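PDB 2G5G: putative lipoprotein from Campylobacter jejuni subsp. jejuni, which probably serves in bacterial haem transport, with cofacial haem binding linked to its dimerisation. Local coordinates for residues A[66-71]-A[132-137]; A[36-41]-A[258-263]; A[81-86]-A[221-226]. One frame throughout, in Å; residues are numbered along the deposited sequence.

Interaction 1 of 3, residues A[66-71]-A[132-137]; sequences ALEGNL and YSKSKI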
# COMPACT_ATOMS: atom_id res chain seq x y z
N ALA A 66 -2.74 34.49 16.14
CA ALA A 66 -2.20 35.85 15.98
C ALA A 66 -2.52 36.40 14.59
O ALA A 66 -2.79 37.61 14.40
CB ALA A 66 -0.69 35.90 16.26
N LEU A 67 -2.48 35.52 13.59
CA LEU A 67 -2.69 35.97 12.22
C LEU A 67 -4.18 36.29 12.02
O LEU A 67 -4.51 37.29 11.41
CB LEU A 67 -2.27 34.90 11.23
CG LEU A 67 -0.79 34.48 11.13
CD1 LEU A 67 -0.72 33.18 10.33
CD2 LEU A 67 0.00 35.52 10.42
N GLU A 68 -5.04 35.41 12.53
CA GLU A 68 -6.52 35.51 12.43
C GLU A 68 -7.03 36.79 13.07
O GLU A 68 -7.85 37.49 12.47
CB GLU A 68 -7.20 34.27 13.07
CG GLU A 68 -8.76 34.34 13.28
CD GLU A 68 -9.52 34.54 11.99
OE1 GLU A 68 -8.89 34.44 10.91
OE2 GLU A 68 -10.76 34.80 12.06
N GLY A 69 -6.52 37.08 14.26
CA GLY A 69 -6.91 38.28 15.00
C GLY A 69 -6.58 39.55 14.24
O GLY A 69 -7.42 40.46 14.09
N ASN A 70 -5.36 39.63 13.74
CA ASN A 70 -4.97 40.80 12.97
C ASN A 70 -5.79 40.96 11.68
O ASN A 70 -6.24 42.04 11.36
CB ASN A 70 -3.48 40.78 12.63
CG ASN A 70 -3.08 41.95 11.76
OD1 ASN A 70 -2.68 43.00 12.26
ND2 ASN A 70 -3.24 41.78 10.45
N LEU A 71 -5.97 39.87 10.95
CA LEU A 71 -6.62 39.96 9.64
C LEU A 71 -8.12 40.20 9.75
O LEU A 71 -8.69 41.03 9.03
CB LEU A 71 -6.30 38.72 8.83
CG LEU A 71 -4.80 38.69 8.47
CD1 LEU A 71 -4.47 37.31 7.93
CD2 LEU A 71 -4.34 39.87 7.53
N TYR A 132 -14.13 27.47 13.79
CA TYR A 132 -15.05 28.45 14.41
C TYR A 132 -14.67 29.91 14.30
O TYR A 132 -15.40 30.79 14.81
CB TYR A 132 -15.35 28.07 15.87
CG TYR A 132 -16.07 26.74 15.95
CD1 TYR A 132 -15.40 25.59 16.39
CD2 TYR A 132 -17.39 26.61 15.50
CE1 TYR A 132 -16.04 24.35 16.42
CE2 TYR A 132 -18.04 25.37 15.53
CZ TYR A 132 -17.37 24.24 16.01
OH TYR A 132 -17.99 23.01 16.05
N SER A 133 -13.53 30.19 13.66
CA SER A 133 -13.14 31.57 13.41
C SER A 133 -13.84 31.97 12.11
O SER A 133 -14.72 31.29 11.64
CB SER A 133 -11.61 31.68 13.24
OG SER A 133 -11.18 30.85 12.17
N LYS A 134 -13.39 33.06 11.52
CA LYS A 134 -13.89 33.50 10.22
C LYS A 134 -13.23 32.78 9.03
O LYS A 134 -13.58 33.05 7.87
CB LYS A 134 -13.69 35.00 10.12
CG LYS A 134 -14.63 35.76 11.07
CD LYS A 134 -14.34 37.22 11.02
CE LYS A 134 -15.55 37.97 11.52
NZ LYS A 134 -15.61 39.37 11.02
N SER A 135 -12.29 31.87 9.30
CA SER A 135 -11.61 31.14 8.24
C SER A 135 -12.48 30.07 7.61
O SER A 135 -13.27 29.43 8.29
CB SER A 135 -10.35 30.45 8.78
OG SER A 135 -9.41 31.41 9.16
N LYS A 136 -12.30 29.85 6.32
CA LYS A 136 -12.81 28.65 5.70
C LYS A 136 -11.73 27.56 5.63
O LYS A 136 -10.55 27.84 5.32
CB LYS A 136 -13.39 28.92 4.30
CG LYS A 136 -14.09 27.71 3.70
CD LYS A 136 -15.06 28.08 2.61
CE LYS A 136 -14.35 28.15 1.29
NZ LYS A 136 -15.33 28.30 0.17
N ILE A 137 -12.12 26.33 5.91
CA ILE A 137 -11.21 25.19 5.72
C ILE A 137 -11.23 24.69 4.29
O ILE A 137 -12.31 24.37 3.73
CB ILE A 137 -11.47 24.03 6.74
CG1 ILE A 137 -11.11 24.52 8.15
CG2 ILE A 137 -10.65 22.78 6.37
CD1 ILE A 137 -11.45 23.59 9.30
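Glu68 carries the whole of its helix's share in this contact, reaching from helix 54-73 to the turn at Ser133, Lys134 and Ser135. Leu67 before it and Leu71 after it turn instead to Phe78 of strand 78-82. Glu68 itself leaves the helix toward the loop, with CG anti to the backbone N (chi1 169°), and then bends at chi2, which brings the carboxylate across Ser133. Its CG passes 3.9 Å from Ser133 CB, and OE2 comes still nearer to that carbon, at 3.4 Å. The polar link is a single hydrogen bond from the backbone: Lys134 N donates to Glu68 OE2 over 3.2 Å, with an N-H...O angle of 154°. The amide approaches from above the carboxylate, 45° out of its plane. Glu68 OE1 is turned toward Ser135, whose OG lies 3.5 Å away but is hydrogen-bonded to the carbonyl of Phe78.

The receiving loop is shaped by an ST turn, in which Ser133 OG accepts from Ser135 N (3.2 Å) while also bonding to the Val130 carbonyl at the end of helix 124-131. Lys134 starts toward the glutamate, its CB 3.5 Å from Glu68 OE2, but the extended chain then leads off, and NZ stays 6.7 Å from Glu68 OE2. The chemistry is therefore that of an acid side chain holding a main-chain N-H at a turn, and any attraction to the lysine ammonium would probably act only at longer range.

Interaction 2 of 3, residues A[36-41]-A[258-263]; sequences ILELLK and SDYVLI
The phenol ring of Tyr260 is the main flat group, and both Glu38 and Leu39 of helix 32-39 approach it obliquely. Leu39 CD2 comes beside the CD1-CE1 side of the ring, 4.1 Å from Tyr260 CD1, in an apolar contact where the two side chains run past each other in opposite senses. The other flat group, the Glu38 carboxylate, is tilted 36° from the ring plane, but its oxygens do not make the contact. It is the aliphatic part of Glu38 that lies across the end of the tyrosine: CB is 3.3 Å from Tyr260 OH, and CG is 3.5 Å from the same oxygen.

Torsions explain the division of labour within Glu38. A bend at chi2 (-56°) swings the carboxylate off the phenol, and OE1 meets Lys41 NZ in a salt bridge of 3.1 Å, approached on the syn side. At the other end of the contact, Tyr260 sits in strand 260-264, which pairs with strands 19-23 and 243-248, and its ring also touches Ile30. Leu39 rests in addition on Val244 and Val246, so the helix is laid over the sheet by apolar side chains. The contact is thus packing of a leucine methyl on the ring and of glutamate methylenes on the phenol oxygen, while the carboxylate is paired with Lys41 of its own segment, which probably offsets its charge.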
# COMPACT_ATOMS: atom_id res chain seq x y z
N ILE A 36 5.19 37.22 13.05
CA ILE A 36 3.81 37.48 12.63
C ILE A 36 3.68 38.67 11.67
O ILE A 36 3.00 38.55 10.64
CB ILE A 36 2.86 37.65 13.86
CG1 ILE A 36 2.81 36.35 14.70
CG2 ILE A 36 1.47 38.16 13.44
CD1 ILE A 36 2.26 35.11 14.00
N LEU A 37 4.31 39.80 11.99
CA LEU A 37 4.23 40.98 11.13
C LEU A 37 4.76 40.65 9.74
O LEU A 37 4.20 41.09 8.73
CB LEU A 37 4.99 42.17 11.75
CG LEU A 37 4.54 42.66 13.13
CD1 LEU A 37 5.41 43.83 13.63
CD2 LEU A 37 3.07 43.05 13.11
N GLU A 38 5.80 39.82 9.67
CA GLU A 38 6.30 39.39 8.35
C GLU A 38 5.36 38.43 7.64
O GLU A 38 5.13 38.57 6.44
CB GLU A 38 7.71 38.78 8.47
CG GLU A 38 8.73 39.72 9.12
CD GLU A 38 8.84 41.04 8.41
OE1 GLU A 38 8.82 41.08 7.17
OE2 GLU A 38 8.93 42.07 9.10
N LEU A 39 4.82 37.46 8.37
CA LEU A 39 3.91 36.46 7.77
C LEU A 39 2.66 37.10 7.19
O LEU A 39 2.14 36.65 6.17
CB LEU A 39 3.47 35.41 8.80
CG LEU A 39 4.55 34.51 9.43
CD1 LEU A 39 3.87 33.45 10.23
CD2 LEU A 39 5.43 33.87 8.36
N LEU A 40 2.20 38.15 7.85
CA LEU A 40 1.02 38.88 7.39
C LEU A 40 1.21 39.47 5.98
O LEU A 40 0.23 39.72 5.27
CB LEU A 40 0.78 40.03 8.39
CG LEU A 40 -0.37 39.98 9.42
CD1 LEU A 40 -1.25 38.71 9.44
CD2 LEU A 40 0.05 40.46 10.81
N LYS A 41 2.45 39.69 5.57
CA LYS A 41 2.78 40.23 4.24
C LYS A 41 2.60 39.18 3.12
O LYS A 41 2.47 39.52 1.94
CB LYS A 41 4.20 40.74 4.22
CG LYS A 41 4.50 41.79 5.27
CD LYS A 41 5.97 42.21 5.20
CE LYS A 41 6.17 43.52 5.99
NZ LYS A 41 7.62 43.77 6.19
N SER A 258 13.03 26.25 4.82
CA SER A 258 11.95 27.16 5.24
C SER A 258 12.50 28.59 5.33
O SER A 258 13.69 28.80 5.12
CB SER A 258 11.39 26.65 6.57
OG SER A 258 12.30 26.87 7.64
N ASP A 259 11.64 29.57 5.61
CA ASP A 259 12.04 30.97 5.82
C ASP A 259 12.14 31.33 7.30
O ASP A 259 12.88 32.26 7.70
CB ASP A 259 11.04 31.90 5.12
CG ASP A 259 10.96 31.61 3.63
OD1 ASP A 259 12.03 31.76 2.95
OD2 ASP A 259 9.88 31.19 3.14
N TYR A 260 11.39 30.60 8.12
CA TYR A 260 11.45 30.74 9.58
C TYR A 260 11.45 29.35 10.16
O TYR A 260 10.86 28.42 9.56
CB TYR A 260 10.25 31.56 10.13
CG TYR A 260 10.24 32.98 9.62
CD1 TYR A 260 9.52 33.31 8.45
CD2 TYR A 260 10.99 33.97 10.24
CE1 TYR A 260 9.52 34.61 7.96
CE2 TYR A 260 11.01 35.28 9.74
CZ TYR A 260 10.28 35.58 8.60
OH TYR A 260 10.29 36.84 8.03
N VAL A 261 12.08 29.18 11.33
CA VAL A 261 12.01 27.88 11.96
C VAL A 261 11.79 28.10 13.44
O VAL A 261 12.37 29.00 14.05
CB VAL A 261 13.25 26.96 11.57
CG1 VAL A 261 14.56 27.61 11.96
CG2 VAL A 261 13.10 25.55 12.15
N LEU A 262 10.87 27.32 14.00
CA LEU A 262 10.65 27.34 15.43
C LEU A 262 11.48 26.25 16.03
O LEU A 262 11.44 25.12 15.57
CB LEU A 262 9.17 27.13 15.78
CG LEU A 262 8.42 28.45 15.86
CD1 LEU A 262 8.15 28.92 14.41
CD2 LEU A 262 7.06 28.27 16.62
N ILE A 263 12.24 26.60 17.06
CA ILE A 263 13.21 25.68 17.65
C ILE A 263 12.81 25.52 19.11
O ILE A 263 12.62 26.52 19.81
CB ILE A 263 14.66 26.22 17.54
CG1 ILE A 263 15.09 26.31 16.07
CG2 ILE A 263 15.64 25.31 18.33
CD1 ILE A 263 16.35 27.11 15.83

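Interaction 3 of 3, residues A[81-86]-A[221-226]; sequences ALEMLA and SYHTSK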
# COMPACT_ATOMS: atom_id res chain seq x y z
N ALA A 81 -5.82 25.83 4.47
CA ALA A 81 -5.82 24.61 3.68
C ALA A 81 -5.15 23.52 4.50
O ALA A 81 -4.22 23.78 5.27
CB ALA A 81 -5.05 24.84 2.35
N LEU A 82 -5.61 22.29 4.33
CA LEU A 82 -5.16 21.17 5.15
C LEU A 82 -4.72 20.01 4.29
O LEU A 82 -5.50 19.49 3.47
CB LEU A 82 -6.25 20.74 6.16
CG LEU A 82 -6.64 21.69 7.30
CD1 LEU A 82 -7.81 21.13 8.13
CD2 LEU A 82 -5.47 22.01 8.21
N GLU A 83 -3.46 19.60 4.45
CA GLU A 83 -3.01 18.35 3.83
C GLU A 83 -3.98 17.22 4.24
O GLU A 83 -4.14 16.24 3.50
CB GLU A 83 -1.59 17.98 4.31
CG GLU A 83 -1.09 16.59 3.81
CD GLU A 83 0.22 16.12 4.47
OE1 GLU A 83 0.78 16.83 5.32
OE2 GLU A 83 0.67 15.02 4.13
N MSE A 84 -4.61 17.33 5.41
CA MSE A 84 -5.43 16.17 5.86
C MSE A 84 -6.80 16.02 5.23
O MSE A 84 -7.47 15.01 5.45
CB MSE A 84 -5.44 15.89 7.38
CG MSE A 84 -5.19 16.97 8.42
SE MSE A 84 -3.74 18.34 8.29
CE MSE A 84 -2.13 17.29 7.85
N LEU A 85 -7.20 16.98 4.40
CA LEU A 85 -8.44 16.85 3.64
C LEU A 85 -8.17 16.94 2.17
O LEU A 85 -7.32 17.73 1.73
CB LEU A 85 -9.46 17.90 4.09
CG LEU A 85 -9.96 17.70 5.52
CD1 LEU A 85 -10.64 18.93 6.08
CD2 LEU A 85 -10.91 16.49 5.57
N ALA A 86 -8.89 16.13 1.40
CA ALA A 86 -8.75 16.18 -0.05
C ALA A 86 -9.49 17.36 -0.67
O ALA A 86 -10.53 17.78 -0.15
CB ALA A 86 -9.24 14.86 -0.69
N SER A 221 6.29 18.49 7.22
CA SER A 221 7.53 19.16 6.86
C SER A 221 8.10 18.79 5.49
O SER A 221 8.66 19.67 4.82
CB SER A 221 8.57 18.96 7.96
OG SER A 221 8.16 19.75 9.07
N TYR A 222 7.99 17.52 5.05
CA TYR A 222 8.56 17.19 3.73
C TYR A 222 7.82 17.89 2.60
O TYR A 222 8.42 18.22 1.55
CB TYR A 222 8.66 15.68 3.46
CG TYR A 222 9.48 14.93 4.50
CD1 TYR A 222 10.62 15.50 5.07
CD2 TYR A 222 9.10 13.66 4.91
CE1 TYR A 222 11.38 14.81 6.03
CE2 TYR A 222 9.84 12.96 5.87
CZ TYR A 222 10.98 13.54 6.41
OH TYR A 222 11.70 12.85 7.37
N HIS A 223 6.53 18.14 2.84
CA HIS A 223 5.67 18.87 1.91
C HIS A 223 5.93 20.39 1.86
O HIS A 223 5.85 21.01 0.82
CB HIS A 223 4.19 18.60 2.28
CG HIS A 223 3.78 17.19 2.02
ND1 HIS A 223 3.69 16.67 0.75
CD2 HIS A 223 3.44 16.20 2.87
CE1 HIS A 223 3.32 15.41 0.82
NE2 HIS A 223 3.15 15.09 2.10
N THR A 224 6.24 20.96 3.00
CA THR A 224 6.43 22.41 3.05
C THR A 224 7.85 22.83 2.66
O THR A 224 8.10 24.02 2.40
CB THR A 224 6.02 22.98 4.39
OG1 THR A 224 6.90 22.50 5.41
CG2 THR A 224 4.52 22.62 4.71
N SER A 225 8.76 21.86 2.64
CA SER A 225 10.16 22.11 2.35
C SER A 225 10.35 22.87 1.02
O SER A 225 9.91 22.43 -0.04
CB SER A 225 10.95 20.80 2.28
OG SER A 225 12.23 21.05 1.70
N LYS A 226 11.07 23.98 1.09
CA LYS A 226 11.44 24.71 -0.09
C LYS A 226 12.40 23.92 -1.01
O LYS A 226 12.54 24.28 -2.15
CB LYS A 226 12.12 26.01 0.32
CG LYS A 226 11.15 27.03 0.95
CD LYS A 226 11.93 28.14 1.60
CE LYS A 226 12.59 29.04 0.58
NZ LYS A 226 13.39 30.11 1.23
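Glu83 and His223 meet at about a right angle, where two neighbouring parallel strands of the ChaN-type alpha/beta fold end. Strand 78-82 gives way to a type I beta turn from Leu82 to Leu85, with Glu83 at its second position, while strand 214-220 runs straight into the short helix 221-224. Both changes of direction occur at the C-terminal ends of these parallel strands, which brings the two side chains together although 135 residues separate their segments.

Glu83 is stretched out: CG stands anti to the backbone N (chi1 174°) and the chain stays extended beyond it, so the carboxylate is delivered far from the turn and up to the imidazole. The planes of carboxylate and ring are 70° apart, and the approach to the ring is oblique. OE2 is nearly equidistant from two ring atoms, 3.2 Å from His223 NE2 and 3.3 Å from His223 CD2. Short as it is, the nitrogen contact has too poor an angle for a hydrogen bond, and the pair is better read as a close polar contact.

Each group is positioned by a partner of its own. Glu83 OE1 accepts from the backbone N of Gly220, the residue just before the helix, and His223 ND1 is hydrogen-bonded to Asp201 of helix 187-210. Met204 of that helix touches both side chains, and His51 and Trp118 also pack against Glu83. The resulting buried polar cluster lies close to the haem site, the Glu83 side chain being about 7 Å from the bound haem. Within the pair, the carboxylate carbon is close to the imidazole as well, with Glu83 CD 3.6 Å from His223 CD2.

Overall arrangement
Interactions 2 and 3 are buried and interaction 1 is only partly so; interactions 2 and 3 reach the same mixed sheet, and the loop of interaction 1 leads into its outermost strand 137-141. Interaction 3 sits near the centre of the chain, beside the haem site, and joins polar groups at strand ends; interaction 2 is mostly apolar packing of a helix on the sheet; interaction 1, further out, ties a helix to a loop through a backbone N-H. Leu40 connects the first two, packing on Leu67 and Leu71. Ile137 links interaction 1 to interaction 3 by touching Leu82 and Leu85. Interactions 2 and 3 are joined by charge, Asp259 OD1 lying 2.8 Å from Lys226 NZ in a salt bridge.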